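Local coordinates for uracil-DNA glycosylase (Nitratifractor salsuginis, PDB 5X3G), which belongs to the uracil-DNA glycosylase family and folds as a single alpha/beta domain built round a four-stranded parallel beta sheet flanked by helices, at residues R9-L14 with I30-L35; E160-L165 with M249-K254; V226-P231 with W243-P248. All blocks are in the same frame, centred on the assembly; numbering follows the deposited sequence.

Contact 1 of 3, residues R9-L14 with I30-L35; sequences RPIHQL and ILLPAL
Leu32 meets Ile11 and Leu14 with a side chain held far from any staggered position: its first torsion is -107°, close to eclipsed. From this posture its two methyls part company across the helix interface. CD1 lies against the root of Leu14, 4.3 Å from Leu14 CB, while CD2 turns to the outer border, where Ile11, exposed to solvent, brings its CG2 to 4.4 Å from Leu32 CD2. Leu35, three residues further along, completes the patch. Leu14 CD1 rests 4.1 Å from Leu35 CB, one methyl against the root of the other side chain, and the two leucines run past each other in opposite directions. In Leu14 the CG sits anti to the carbonyl carbon (chi1 -64°), which brings CD1 across to Leu35. These are loose, purely apolar contacts between two N-terminal helices, 11-20 and 28-35, whose closest CA atoms, those of Leu14 and Leu32, are 7.0 Å apart. Each helix offers residues three apart, Ile11 and Leu14 facing Leu32 and Leu35. The second helix is kinked at Pro33, whose nitrogen can give no bond to the preceding turn; the backbone ladder is present again where Leu35 N bonds to Leu31 O. Pro10 occupies the N-cap position of helix 11-20: it is the centre of an inverse gamma turn closed by a weak bond from Ile11 N to Arg9 O, and Pro10 O accepts a hydrogen bond from Leu14 N at 2.9 Å. Arg9 leads into this turn and forms a salt bridge with Asp40. Leu43 of helix 40-48 also touches Leu14, whereas Leu35 packs in addition on Phe189 of helix 179-196.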
ATOM      1  N   ARG A   9      25.957 -10.987   9.716  1.00 37.93           N
ATOM      2  CA  ARG A   9      24.674 -10.539   9.198  1.00 46.71           C
ATOM      3  C   ARG A   9      23.872 -11.731   8.688  1.00 38.13           C
ATOM      4  O   ARG A   9      24.450 -12.678   8.143  1.00 39.05           O
ATOM      5  CB  ARG A   9      24.850  -9.524   8.060  1.00 38.63           C
ATOM      6  CG  ARG A   9      25.943  -8.489   8.291  1.00 45.14           C
ATOM      7  CD  ARG A   9      25.765  -7.733   9.602  1.00 46.40           C
ATOM      8  NE  ARG A   9      24.751  -6.689   9.513  1.00 55.15           N
ATOM      9  CZ  ARG A   9      23.549  -6.772  10.069  1.00 50.09           C
ATOM     10  NH1 ARG A   9      23.211  -7.853  10.757  1.00 56.87           N
ATOM     11  NH2 ARG A   9      22.683  -5.775   9.942  1.00 46.32           N
ATOM     12  N   PRO A  10      22.514 -11.720   8.854  1.00 46.09           N
ATOM     13  CA  PRO A  10      21.686 -12.875   8.462  1.00 41.75           C
ATOM     14  C   PRO A  10      21.304 -12.851   6.985  1.00 45.71           C
ATOM     15  O   PRO A  10      20.128 -12.905   6.617  1.00 37.74           O
ATOM     16  CB  PRO A  10      20.472 -12.725   9.386  1.00 45.18           C
ATOM     17  CG  PRO A  10      20.322 -11.246   9.533  1.00 44.34           C
ATOM     18  CD  PRO A  10      21.718 -10.669   9.513  1.00 43.08           C
ATOM     19  N   ILE A  11      22.320 -12.782   6.120  1.00 32.88           N
ATOM     20  CA  ILE A  11      22.081 -12.633   4.685  1.00 36.57           C
ATOM     21  C   ILE A  11      21.312 -13.831   4.136  1.00 42.06           C
ATOM     22  O   ILE A  11      20.333 -13.677   3.394  1.00 29.77           O
ATOM     23  CB  ILE A  11      23.414 -12.428   3.942  1.00 35.37           C
ATOM     24  CG1 ILE A  11      24.106 -11.150   4.429  1.00 29.87           C
ATOM     25  CG2 ILE A  11      23.186 -12.399   2.440  1.00 38.70           C
ATOM     26  CD1 ILE A  11      25.172 -10.628   3.489  1.00 43.82           C
ATOM     27  N   HIS A  12      21.750 -15.043   4.489  1.00 35.59           N
ATOM     28  CA  HIS A  12      21.061 -16.248   4.033  1.00 38.45           C
ATOM     29  C   HIS A  12      19.605 -16.249   4.484  1.00 33.65           C
ATOM     30  O   HIS A  12      18.702 -16.589   3.705  1.00 34.70           O
ATOM     31  CB  HIS A  12      21.796 -17.486   4.553  1.00 38.16           C
ATOM     32  CG  HIS A  12      21.421 -18.758   3.857  1.00 36.47           C
ATOM     33  ND1 HIS A  12      20.528 -19.664   4.388  1.00 44.76           N
ATOM     34  CD2 HIS A  12      21.830 -19.283   2.678  1.00 42.92           C
ATOM     35  CE1 HIS A  12      20.398 -20.688   3.564  1.00 44.33           C
ATOM     36  NE2 HIS A  12      21.178 -20.482   2.517  1.00 50.15           N
ATOM     37  N   GLN A  13      19.356 -15.848   5.732  1.00 31.99           N
ATOM     38  CA  GLN A  13      17.991 -15.787   6.239  1.00 33.19           C
ATOM     39  C   GLN A  13      17.158 -14.744   5.506  1.00 32.53           C
ATOM     40  O   GLN A  13      15.955 -14.942   5.321  1.00 28.97           O
ATOM     41  CB  GLN A  13      17.995 -15.486   7.737  1.00 32.35           C
ATOM     42  CG  GLN A  13      18.765 -16.485   8.580  1.00 42.68           C
ATOM     43  CD  GLN A  13      18.582 -16.243  10.063  1.00 58.23           C
ATOM     44  OE1 GLN A  13      17.484 -15.920  10.519  1.00 65.63           O
ATOM     45  NE2 GLN A  13      19.659 -16.388  10.825  1.00 62.86           N
ATOM     46  N   LEU A  14      17.768 -13.628   5.098  1.00 31.45           N
ATOM     47  CA  LEU A  14      17.005 -12.588   4.412  1.00 33.29           C
ATOM     48  C   LEU A  14      16.670 -13.003   2.985  1.00 30.12           C
ATOM     49  O   LEU A  14      15.568 -12.727   2.496  1.00 33.21           O
ATOM     50  CB  LEU A  14      17.773 -11.268   4.424  1.00 27.77           C
ATOM     51  CG  LEU A  14      18.011 -10.646   5.800  1.00 31.05           C
ATOM     52  CD1 LEU A  14      18.739  -9.311   5.676  1.00 30.29           C
ATOM     53  CD2 LEU A  14      16.701 -10.493   6.554  1.00 28.42           C
ATOM     54  N   ILE A  30      18.344  -3.682  -3.906  1.00 35.17           N
ATOM     55  CA  ILE A  30      17.666  -2.602  -3.196  1.00 33.45           C
ATOM     56  C   ILE A  30      17.180  -3.057  -1.826  1.00 24.48           C
ATOM     57  O   ILE A  30      17.272  -2.311  -0.847  1.00 33.87           O
ATOM     58  CB  ILE A  30      16.501  -2.065  -4.053  1.00 33.52           C
ATOM     59  CG1 ILE A  30      17.000  -1.585  -5.417  1.00 30.59           C
ATOM     60  CG2 ILE A  30      15.781  -0.932  -3.337  1.00 30.32           C
ATOM     61  CD1 ILE A  30      15.894  -1.083  -6.322  1.00 37.76           C
ATOM     62  N   LEU A  31      16.681  -4.287  -1.734  1.00 26.70           N
ATOM     63  CA  LEU A  31      15.939  -4.749  -0.567  1.00 26.87           C
ATOM     64  C   LEU A  31      16.839  -5.332   0.515  1.00 34.65           C
ATOM     65  O   LEU A  31      16.585  -5.121   1.707  1.00 31.00           O
ATOM     66  CB  LEU A  31      14.897  -5.782  -1.007  1.00 27.38           C
ATOM     67  CG  LEU A  31      13.608  -5.973  -0.216  1.00 32.74           C
ATOM     68  CD1 LEU A  31      12.989  -4.631   0.140  1.00 23.24           C
ATOM     69  CD2 LEU A  31      12.636  -6.805  -1.045  1.00 26.70           C
ATOM     70  N   LEU A  32      17.884  -6.068   0.133  1.00 33.71           N
ATOM     71  CA  LEU A  32      18.801  -6.612   1.133  1.00 36.43           C
ATOM     72  C   LEU A  32      19.531  -5.519   1.905  1.00 35.67           C
ATOM     73  O   LEU A  32      19.574  -5.600   3.145  1.00 34.19           O
ATOM     74  CB  LEU A  32      19.777  -7.591   0.470  1.00 42.22           C
ATOM     75  CG  LEU A  32      19.551  -9.075   0.766  1.00 39.61           C
ATOM     76  CD1 LEU A  32      18.106  -9.460   0.488  1.00 37.67           C
ATOM     77  CD2 LEU A  32      20.501  -9.934  -0.049  1.00 36.45           C
ATOM     78  N   PRO A  33      20.118  -4.493   1.271  1.00 33.33           N
ATOM     79  CA  PRO A  33      20.669  -3.382   2.071  1.00 32.22           C
ATOM     80  C   PRO A  33      19.652  -2.758   3.009  1.00 37.41           C
ATOM     81  O   PRO A  33      19.923  -2.615   4.209  1.00 34.33           O
ATOM     82  CB  PRO A  33      21.149  -2.395   0.999  1.00 38.66           C
ATOM     83  CG  PRO A  33      21.487  -3.249  -0.153  1.00 33.37           C
ATOM     84  CD  PRO A  33      20.455  -4.339  -0.158  1.00 29.29           C
ATOM     85  N   ALA A  34      18.475  -2.397   2.489  1.00 34.25           N
ATOM     86  CA  ALA A  34      17.431  -1.803   3.319  1.00 33.54           C
ATOM     87  C   ALA A  34      17.152  -2.656   4.550  1.00 29.70           C
ATOM     88  O   ALA A  34      17.253  -2.181   5.688  1.00 32.12           O
ATOM     89  CB  ALA A  34      16.160  -1.612   2.489  1.00 35.98           C
ATOM     90  N   LEU A  35      16.831  -3.936   4.337  1.00 24.56           N
ATOM     91  CA  LEU A  35      16.552  -4.834   5.452  1.00 24.70           C
ATOM     92  C   LEU A  35      17.734  -4.946   6.404  1.00 38.36           C
ATOM     93  O   LEU A  35      17.539  -5.132   7.612  1.00 33.51           O
ATOM     94  CB  LEU A  35      16.166  -6.215   4.931  1.00 23.47           C
ATOM     95  CG  LEU A  35      14.774  -6.317   4.312  1.00 25.47           C
ATOM     96  CD1 LEU A  35      14.581  -7.662   3.623  1.00 26.50           C
ATOM     97  CD2 LEU A  35      13.719  -6.092   5.389  1.00 19.90           C
TER

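Contact 2 of 3, residues E160-L165 with M249-K254; sequences ERSGVL and MDLLLK
A Schellman motif ends helix 152-161, and Ser162, the first residue to leave the helical conformation, meets Met249, a selenomethionine in this model. The Ser162 hydroxyl lies over the near part of that side chain, with OG 3.5 Å from Met249 CB. Ser162 CB follows further out, 3.9 Å from Met249 SE. With chi2 at -168° the Met249 chain stays extended beyond CG and carries the selenium on to Val164, where it comes within 4.1 Å of Val164 CG2; the two side chains cross at about a right angle. Leu251 CD2 adds a more distant methyl beside the serine oxygen. A water ties the polar parts together: it is 2.6 Å from Ser162 OG and donates to Met249 O at 2.9 Å. The serine oxygen also has a weak bond with Asn158 O, and Met249 O receives a further bond from Arg255. Gly163, with positive phi, is the C-prime residue of the motif, its N bonded to Glu160 O while Val164 N reaches back to Phe159 O. The turn delivers the chain directly into strand 164-168, an outermost strand of the parallel sheet, where Val164 also packs on Tyr73 and Leu75 of the adjacent strand. After Met249 the chain makes a type I turn from Asp250 to Leu253, and Asp250 forms a salt bridge with Arg127.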
ATOM      1  N   GLU A 160      -0.840  -2.641  -8.941  1.00 23.53           N
ATOM      2  CA  GLU A 160       0.468  -3.107  -9.390  1.00 29.54           C
ATOM      3  C   GLU A 160       0.637  -2.971 -10.901  1.00 25.81           C
ATOM      4  O   GLU A 160       1.742  -2.676 -11.371  1.00 31.38           O
ATOM      5  CB  GLU A 160       0.689  -4.548  -8.936  1.00 27.42           C
ATOM      6  CG  GLU A 160       0.815  -4.665  -7.423  1.00 29.60           C
ATOM      7  CD  GLU A 160       1.004  -6.086  -6.945  1.00 35.71           C
ATOM      8  OE1 GLU A 160       0.309  -6.984  -7.464  1.00 36.23           O
ATOM      9  OE2 GLU A 160       1.845  -6.303  -6.044  1.00 31.73           O
ATOM     10  N   ARG A 161      -0.437  -3.166 -11.673  1.00 23.42           N
ATOM     11  CA  ARG A 161      -0.367  -2.937 -13.114  1.00 30.43           C
ATOM     12  C   ARG A 161       0.025  -1.503 -13.428  1.00 31.19           C
ATOM     13  O   ARG A 161       0.733  -1.252 -14.411  1.00 25.09           O
ATOM     14  CB  ARG A 161      -1.706  -3.262 -13.778  1.00 33.78           C
ATOM     15  CG  ARG A 161      -2.016  -4.739 -13.939  1.00 37.63           C
ATOM     16  CD  ARG A 161      -3.271  -4.914 -14.779  1.00 46.39           C
ATOM     17  NE  ARG A 161      -3.504  -6.297 -15.177  1.00 49.98           N
ATOM     18  CZ  ARG A 161      -4.194  -7.175 -14.457  1.00 58.88           C
ATOM     19  NH1 ARG A 161      -4.713  -6.812 -13.293  1.00 43.02           N
ATOM     20  NH2 ARG A 161      -4.363  -8.413 -14.900  1.00 43.06           N
ATOM     21  N   SER A 162      -0.424  -0.556 -12.609  1.00 26.83           N
ATOM     22  CA  SER A 162      -0.081   0.847 -12.770  1.00 23.62           C
ATOM     23  C   SER A 162       1.261   1.199 -12.142  1.00 26.34           C
ATOM     24  O   SER A 162       1.618   2.380 -12.100  1.00 28.11           O
ATOM     25  CB  SER A 162      -1.188   1.723 -12.177  1.00 25.21           C
ATOM     26  OG  SER A 162      -2.406   1.529 -12.882  1.00 31.69           O
ATOM     27  N   GLY A 163       2.011   0.209 -11.663  1.00 26.03           N
ATOM     28  CA  GLY A 163       3.349   0.454 -11.160  1.00 24.61           C
ATOM     29  C   GLY A 163       3.404   1.043  -9.772  1.00 23.88           C
ATOM     30  O   GLY A 163       4.360   1.753  -9.440  1.00 21.62           O
ATOM     31  N   VAL A 164       2.409   0.763  -8.939  1.00 18.52           N
ATOM     32  CA  VAL A 164       2.315   1.349  -7.609  1.00 19.35           C
ATOM     33  C   VAL A 164       2.835   0.342  -6.595  1.00 20.69           C
ATOM     34  O   VAL A 164       2.280  -0.753  -6.450  1.00 18.36           O
ATOM     35  CB  VAL A 164       0.875   1.773  -7.284  1.00 22.09           C
ATOM     36  CG1 VAL A 164       0.767   2.259  -5.840  1.00 23.96           C
ATOM     37  CG2 VAL A 164       0.431   2.857  -8.253  1.00 17.18           C
ATOM     38  N   LEU A 165       3.911   0.712  -5.908  1.00 23.47           N
ATOM     39  CA  LEU A 165       4.418  -0.040  -4.770  1.00 22.97           C
ATOM     40  C   LEU A 165       3.678   0.421  -3.522  1.00 28.73           C
ATOM     41  O   LEU A 165       3.816   1.578  -3.105  1.00 23.97           O
ATOM     42  CB  LEU A 165       5.926   0.166  -4.608  1.00 26.86           C
ATOM     43  CG  LEU A 165       6.621  -0.576  -3.462  1.00 24.76           C
ATOM     44  CD1 LEU A 165       6.629  -2.074  -3.702  1.00 21.76           C
ATOM     45  CD2 LEU A 165       8.033  -0.049  -3.276  1.00 31.87           C
HETATM   46  N   MSE A 249      -5.255   5.681 -14.059  1.00 23.26           N
HETATM   47  CA  MSE A 249      -4.969   4.313 -13.667  1.00 19.53           C
HETATM   48  C   MSE A 249      -6.156   3.395 -13.900  1.00 23.38           C
HETATM   49  O   MSE A 249      -5.982   2.186 -14.068  1.00 25.05           O
HETATM   50  CB  MSE A 249      -4.550   4.271 -12.206  1.00 19.20           C
HETATM   51  CG  MSE A 249      -3.350   5.128 -11.889  1.00 28.99           C
HETATM   52 SE   MSE A 249      -2.709   4.694 -10.098  1.00 34.38          SE
HETATM   53  CE  MSE A 249      -1.722   6.319  -9.683  1.00 23.60           C
ATOM     54  N   ASP A 250      -7.344   3.995 -13.924  1.00 26.22           N
ATOM     55  CA  ASP A 250      -8.626   3.293 -14.003  1.00 21.75           C
ATOM     56  C   ASP A 250      -8.585   1.999 -13.193  1.00 30.54           C
ATOM     57  O   ASP A 250      -8.750   0.894 -13.710  1.00 25.71           O
ATOM     58  CB  ASP A 250      -9.027   3.020 -15.453  1.00 26.66           C
ATOM     59  CG  ASP A 250     -10.526   2.815 -15.612  1.00 36.96           C
ATOM     60  OD1 ASP A 250     -11.237   2.736 -14.586  1.00 27.58           O
ATOM     61  OD2 ASP A 250     -10.996   2.729 -16.767  1.00 35.18           O
ATOM     62  N   LEU A 251      -8.357   2.172 -11.888  1.00 21.35           N
ATOM     63  CA  LEU A 251      -8.082   1.049 -11.000  1.00 23.60           C
ATOM     64  C   LEU A 251      -9.264   0.101 -10.844  1.00 25.48           C
ATOM     65  O   LEU A 251      -9.066  -1.045 -10.426  1.00 24.82           O
ATOM     66  CB  LEU A 251      -7.653   1.576  -9.631  1.00 21.30           C
ATOM     67  CG  LEU A 251      -6.325   2.339  -9.646  1.00 21.37           C
ATOM     68  CD1 LEU A 251      -6.168   3.189  -8.397  1.00 23.65           C
ATOM     69  CD2 LEU A 251      -5.161   1.367  -9.788  1.00 14.26           C
ATOM     70  N   LEU A 252     -10.477   0.539 -11.168  1.00 21.81           N
ATOM     71  CA  LEU A 252     -11.654  -0.307 -11.031  1.00 24.63           C
ATOM     72  C   LEU A 252     -12.021  -1.032 -12.318  1.00 25.49           C
ATOM     73  O   LEU A 252     -12.979  -1.807 -12.320  1.00 23.68           O
ATOM     74  CB  LEU A 252     -12.846   0.519 -10.539  1.00 23.54           C
ATOM     75  CG  LEU A 252     -12.681   1.173  -9.164  1.00 24.56           C
ATOM     76  CD1 LEU A 252     -13.951   1.869  -8.755  1.00 19.72           C
ATOM     77  CD2 LEU A 252     -12.276   0.154  -8.111  1.00 18.81           C
ATOM     78  N   LEU A 253     -11.284  -0.813 -13.402  1.00 29.27           N
ATOM     79  CA  LEU A 253     -11.539  -1.528 -14.646  1.00 24.64           C
ATOM     80  C   LEU A 253     -10.976  -2.940 -14.555  1.00 32.02           C
ATOM     81  O   LEU A 253      -9.804  -3.128 -14.212  1.00 27.34           O
ATOM     82  CB  LEU A 253     -10.917  -0.783 -15.827  1.00 30.92           C
ATOM     83  CG  LEU A 253     -11.024  -1.444 -17.202  1.00 31.50           C
ATOM     84  CD1 LEU A 253     -12.442  -1.351 -17.745  1.00 31.31           C
ATOM     85  CD2 LEU A 253     -10.021  -0.831 -18.176  1.00 35.37           C
ATOM     86  N   LYS A 254     -11.813  -3.931 -14.855  1.00 24.24           N
ATOM     87  CA  LYS A 254     -11.378  -5.320 -14.834  1.00 31.38           C
ATOM     88  C   LYS A 254     -10.488  -5.608 -16.036  1.00 38.90           C
ATOM     89  O   LYS A 254     -10.891  -5.390 -17.183  1.00 44.00           O
ATOM     90  CB  LYS A 254     -12.584  -6.256 -14.831  1.00 24.06           C
TER
HETATM   91  O   HOH W   1      -4.406  -0.074 -13.292  1.00 39.19           O

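Contact 3 of 3, residues V226-P231 with W243-P248; sequences VALEHP and WELFGP
Over one face of the Phe246 ring lies Leu245 CD2, 3.8 Å above the plane and offset toward the rim, while Leu228 CD1 approaches obliquely to 4.0 Å from Phe246 CE2. Phe119 adds an edge-to-face ring contact with Phe246. The His230 ring has Pro231 CD on one face, a contact between neighbours in the chain. Leu228 CD1 also meets Leu245, and tightly: Leu228 CD1 and Leu245 CD2 are 3.5 Å apart, nearer than usual for two methyl carbons. The same Leu245 methyl also meets Val226 tip to tip, with Val226 CG1 4.1 Å from Leu245 CD2. This reach comes from Leu245 CG standing anti to its own nitrogen (chi1 173°), which projects the branch toward the strand. In the fold the contact lays helix 240-246 against strand 225-228, an outermost strand of the parallel sheet, with Val226 and Leu228 on the same side of the strand and Ala227 pointing away. Leu228 also packs on Ile205 and Phe207 of the adjacent strand, and Met122 of helix 114-126 touches Phe246.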
ATOM      1  N   VAL A 226       3.721  13.866  -4.734  1.00 25.31           N
ATOM      2  CA  VAL A 226       2.347  14.325  -4.909  1.00 25.59           C
ATOM      3  C   VAL A 226       1.654  14.149  -3.564  1.00 34.88           C
ATOM      4  O   VAL A 226       1.504  13.018  -3.083  1.00 35.50           O
ATOM      5  CB  VAL A 226       1.607  13.555  -6.012  1.00 38.62           C
ATOM      6  CG1 VAL A 226       0.187  14.080  -6.172  1.00 27.14           C
ATOM      7  CG2 VAL A 226       2.363  13.654  -7.323  1.00 30.65           C
ATOM      8  N   ALA A 227       1.244  15.257  -2.953  1.00 32.92           N
ATOM      9  CA  ALA A 227       0.620  15.247  -1.636  1.00 27.44           C
ATOM     10  C   ALA A 227      -0.883  15.441  -1.780  1.00 32.56           C
ATOM     11  O   ALA A 227      -1.332  16.366  -2.466  1.00 30.42           O
ATOM     12  CB  ALA A 227       1.218  16.334  -0.741  1.00 27.59           C
ATOM     13  N   LEU A 228      -1.656  14.573  -1.129  1.00 28.32           N
ATOM     14  CA  LEU A 228      -3.105  14.569  -1.259  1.00 32.92           C
ATOM     15  C   LEU A 228      -3.774  14.554   0.106  1.00 31.58           C
ATOM     16  O   LEU A 228      -3.193  14.138   1.112  1.00 27.69           O
ATOM     17  CB  LEU A 228      -3.607  13.354  -2.050  1.00 31.68           C
ATOM     18  CG  LEU A 228      -3.297  13.232  -3.537  1.00 34.35           C
ATOM     19  CD1 LEU A 228      -3.011  11.785  -3.863  1.00 42.18           C
ATOM     20  CD2 LEU A 228      -4.458  13.742  -4.363  1.00 33.76           C
ATOM     21  N   GLU A 229      -5.022  15.013   0.112  1.00 27.89           N
ATOM     22  CA  GLU A 229      -5.921  14.762   1.228  1.00 31.17           C
ATOM     23  C   GLU A 229      -6.055  13.260   1.460  1.00 32.48           C
ATOM     24  O   GLU A 229      -6.097  12.471   0.511  1.00 28.54           O
ATOM     25  CB  GLU A 229      -7.283  15.389   0.927  1.00 37.38           C
ATOM     26  CG  GLU A 229      -8.402  15.025   1.874  1.00 37.88           C
ATOM     27  CD  GLU A 229      -9.714  15.665   1.466  1.00 33.64           C
ATOM     28  OE1 GLU A 229      -9.891  15.942   0.259  1.00 37.43           O
ATOM     29  OE2 GLU A 229     -10.564  15.895   2.350  1.00 41.98           O
ATOM     30  N   HIS A 230      -6.106  12.861   2.728  1.00 26.73           N
ATOM     31  CA  HIS A 230      -6.213  11.443   3.038  1.00 25.98           C
ATOM     32  C   HIS A 230      -7.605  10.931   2.672  1.00 30.81           C
ATOM     33  O   HIS A 230      -8.607  11.597   2.953  1.00 29.56           O
ATOM     34  CB  HIS A 230      -5.929  11.190   4.519  1.00 25.06           C
ATOM     35  CG  HIS A 230      -5.663   9.754   4.844  1.00 32.12           C
ATOM     36  ND1 HIS A 230      -6.667   8.814   4.950  1.00 34.92           N
ATOM     37  CD2 HIS A 230      -4.504   9.091   5.070  1.00 34.59           C
ATOM     38  CE1 HIS A 230      -6.138   7.637   5.236  1.00 35.15           C
ATOM     39  NE2 HIS A 230      -4.828   7.778   5.314  1.00 31.08           N
ATOM     40  N   PRO A 231      -7.703   9.752   2.048  1.00 28.97           N
ATOM     41  CA  PRO A 231      -9.019   9.247   1.617  1.00 24.00           C
ATOM     42  C   PRO A 231      -9.976   8.952   2.761  1.00 26.42           C
ATOM     43  O   PRO A 231     -11.162   8.708   2.501  1.00 31.73           O
ATOM     44  CB  PRO A 231      -8.671   7.971   0.838  1.00 25.58           C
ATOM     45  CG  PRO A 231      -7.325   7.562   1.364  1.00 29.30           C
ATOM     46  CD  PRO A 231      -6.609   8.842   1.667  1.00 22.98           C
ATOM     47  N   TRP A 243      -8.687  12.848  -8.652  1.00 31.32           N
ATOM     48  CA  TRP A 243      -9.184  12.464  -9.971  1.00 25.87           C
ATOM     49  C   TRP A 243      -8.069  12.476 -11.004  1.00 28.85           C
ATOM     50  O   TRP A 243      -7.992  11.584 -11.858  1.00 33.20           O
ATOM     51  CB  TRP A 243     -10.290  13.408 -10.439  1.00 29.65           C
ATOM     52  CG  TRP A 243     -11.486  13.540  -9.562  1.00 28.22           C
ATOM     53  CD1 TRP A 243     -11.767  12.855  -8.416  1.00 30.27           C
ATOM     54  CD2 TRP A 243     -12.581  14.431  -9.778  1.00 34.86           C
ATOM     55  NE1 TRP A 243     -12.975  13.274  -7.902  1.00 30.74           N
ATOM     56  CE2 TRP A 243     -13.494  14.241  -8.724  1.00 35.58           C
ATOM     57  CE3 TRP A 243     -12.876  15.374 -10.766  1.00 50.88           C
ATOM     58  CZ2 TRP A 243     -14.682  14.962  -8.629  1.00 41.27           C
ATOM     59  CZ3 TRP A 243     -14.053  16.087 -10.673  1.00 45.54           C
ATOM     60  CH2 TRP A 243     -14.942  15.878  -9.612  1.00 43.45           C
ATOM     61  N   GLU A 244      -7.207  13.493 -10.962  1.00 27.86           N
ATOM     62  CA  GLU A 244      -6.163  13.585 -11.971  1.00 31.54           C
ATOM     63  C   GLU A 244      -5.030  12.600 -11.717  1.00 26.71           C
ATOM     64  O   GLU A 244      -4.432  12.094 -12.674  1.00 28.73           O
ATOM     65  CB  GLU A 244      -5.620  15.013 -12.050  1.00 31.12           C
ATOM     66  CG  GLU A 244      -4.589  15.195 -13.154  1.00 46.80           C
ATOM     67  CD  GLU A 244      -4.234  16.645 -13.405  1.00 50.61           C
ATOM     68  OE1 GLU A 244      -4.816  17.525 -12.740  1.00 36.54           O
ATOM     69  OE2 GLU A 244      -3.370  16.902 -14.271  1.00 59.26           O
ATOM     70  N   LEU A 245      -4.722  12.301 -10.453  1.00 31.68           N
ATOM     71  CA  LEU A 245      -3.659  11.332 -10.197  1.00 26.31           C
ATOM     72  C   LEU A 245      -4.108   9.907 -10.513  1.00 28.05           C
ATOM     73  O   LEU A 245      -3.426   9.181 -11.244  1.00 28.57           O
ATOM     74  CB  LEU A 245      -3.183  11.433  -8.748  1.00 26.43           C
ATOM     75  CG  LEU A 245      -2.187  10.347  -8.330  1.00 19.24           C
ATOM     76  CD1 LEU A 245      -0.959  10.368  -9.224  1.00 23.26           C
ATOM     77  CD2 LEU A 245      -1.783  10.524  -6.879  1.00 23.28           C
ATOM     78  N   PHE A 246      -5.258   9.493  -9.982  1.00 28.15           N
ATOM     79  CA  PHE A 246      -5.685   8.103 -10.076  1.00 26.86           C
ATOM     80  C   PHE A 246      -6.555   7.815 -11.289  1.00 19.78           C
ATOM     81  O   PHE A 246      -6.678   6.650 -11.679  1.00 26.80           O
ATOM     82  CB  PHE A 246      -6.439   7.701  -8.808  1.00 21.48           C
ATOM     83  CG  PHE A 246      -5.591   7.730  -7.576  1.00 31.42           C
ATOM     84  CD1 PHE A 246      -4.588   6.792  -7.386  1.00 23.05           C
ATOM     85  CD2 PHE A 246      -5.785   8.700  -6.611  1.00 28.97           C
ATOM     86  CE1 PHE A 246      -3.800   6.822  -6.254  1.00 22.02           C
ATOM     87  CE2 PHE A 246      -5.002   8.730  -5.477  1.00 19.25           C
ATOM     88  CZ  PHE A 246      -4.006   7.795  -5.298  1.00 21.03           C
ATOM     89  N   GLY A 247      -7.169   8.837 -11.874  1.00 22.68           N
ATOM     90  CA  GLY A 247      -7.988   8.686 -13.055  1.00 27.44           C
ATOM     91  C   GLY A 247      -7.340   7.873 -14.161  1.00 27.11           C
ATOM     92  O   GLY A 247      -7.911   6.891 -14.643  1.00 20.57           O
ATOM     93  N   PRO A 248      -6.132   8.263 -14.588  1.00 25.83           N
ATOM     94  CA  PRO A 248      -5.459   7.511 -15.663  1.00 22.73           C
ATOM     95  C   PRO A 248      -5.177   6.062 -15.326  1.00 26.67           C
ATOM     96  O   PRO A 248      -4.887   5.275 -16.235  1.00 26.52           O
ATOM     97  CB  PRO A 248      -4.156   8.294 -15.871  1.00 30.00           C
ATOM     98  CG  PRO A 248      -4.483   9.672 -15.429  1.00 30.21           C
ATOM     99  CD  PRO A 248      -5.403   9.500 -14.259  1.00 26.88           C
TER

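Overall arrangement
Contacts 2 and 3 are neighbours: their centres lie 13 Å apart, and they join through Leu251 CD1 and Phe246 CD1 at 4.1 Å. The chain runs straight from 243-248 into 249-254, so the C-terminal end serves both, coming first to strand 225-228 and then to the start of strand 164-168, the two outermost strands of the parallel sheet. Contact 1 stands apart in the N-terminal helices. Its centre is 29 Å from that of contact 2, although their nearest atoms come to about 8 Å without touching. From contact 3 it is 33 Å between centres, the two lying on opposite sides of the chain's centre.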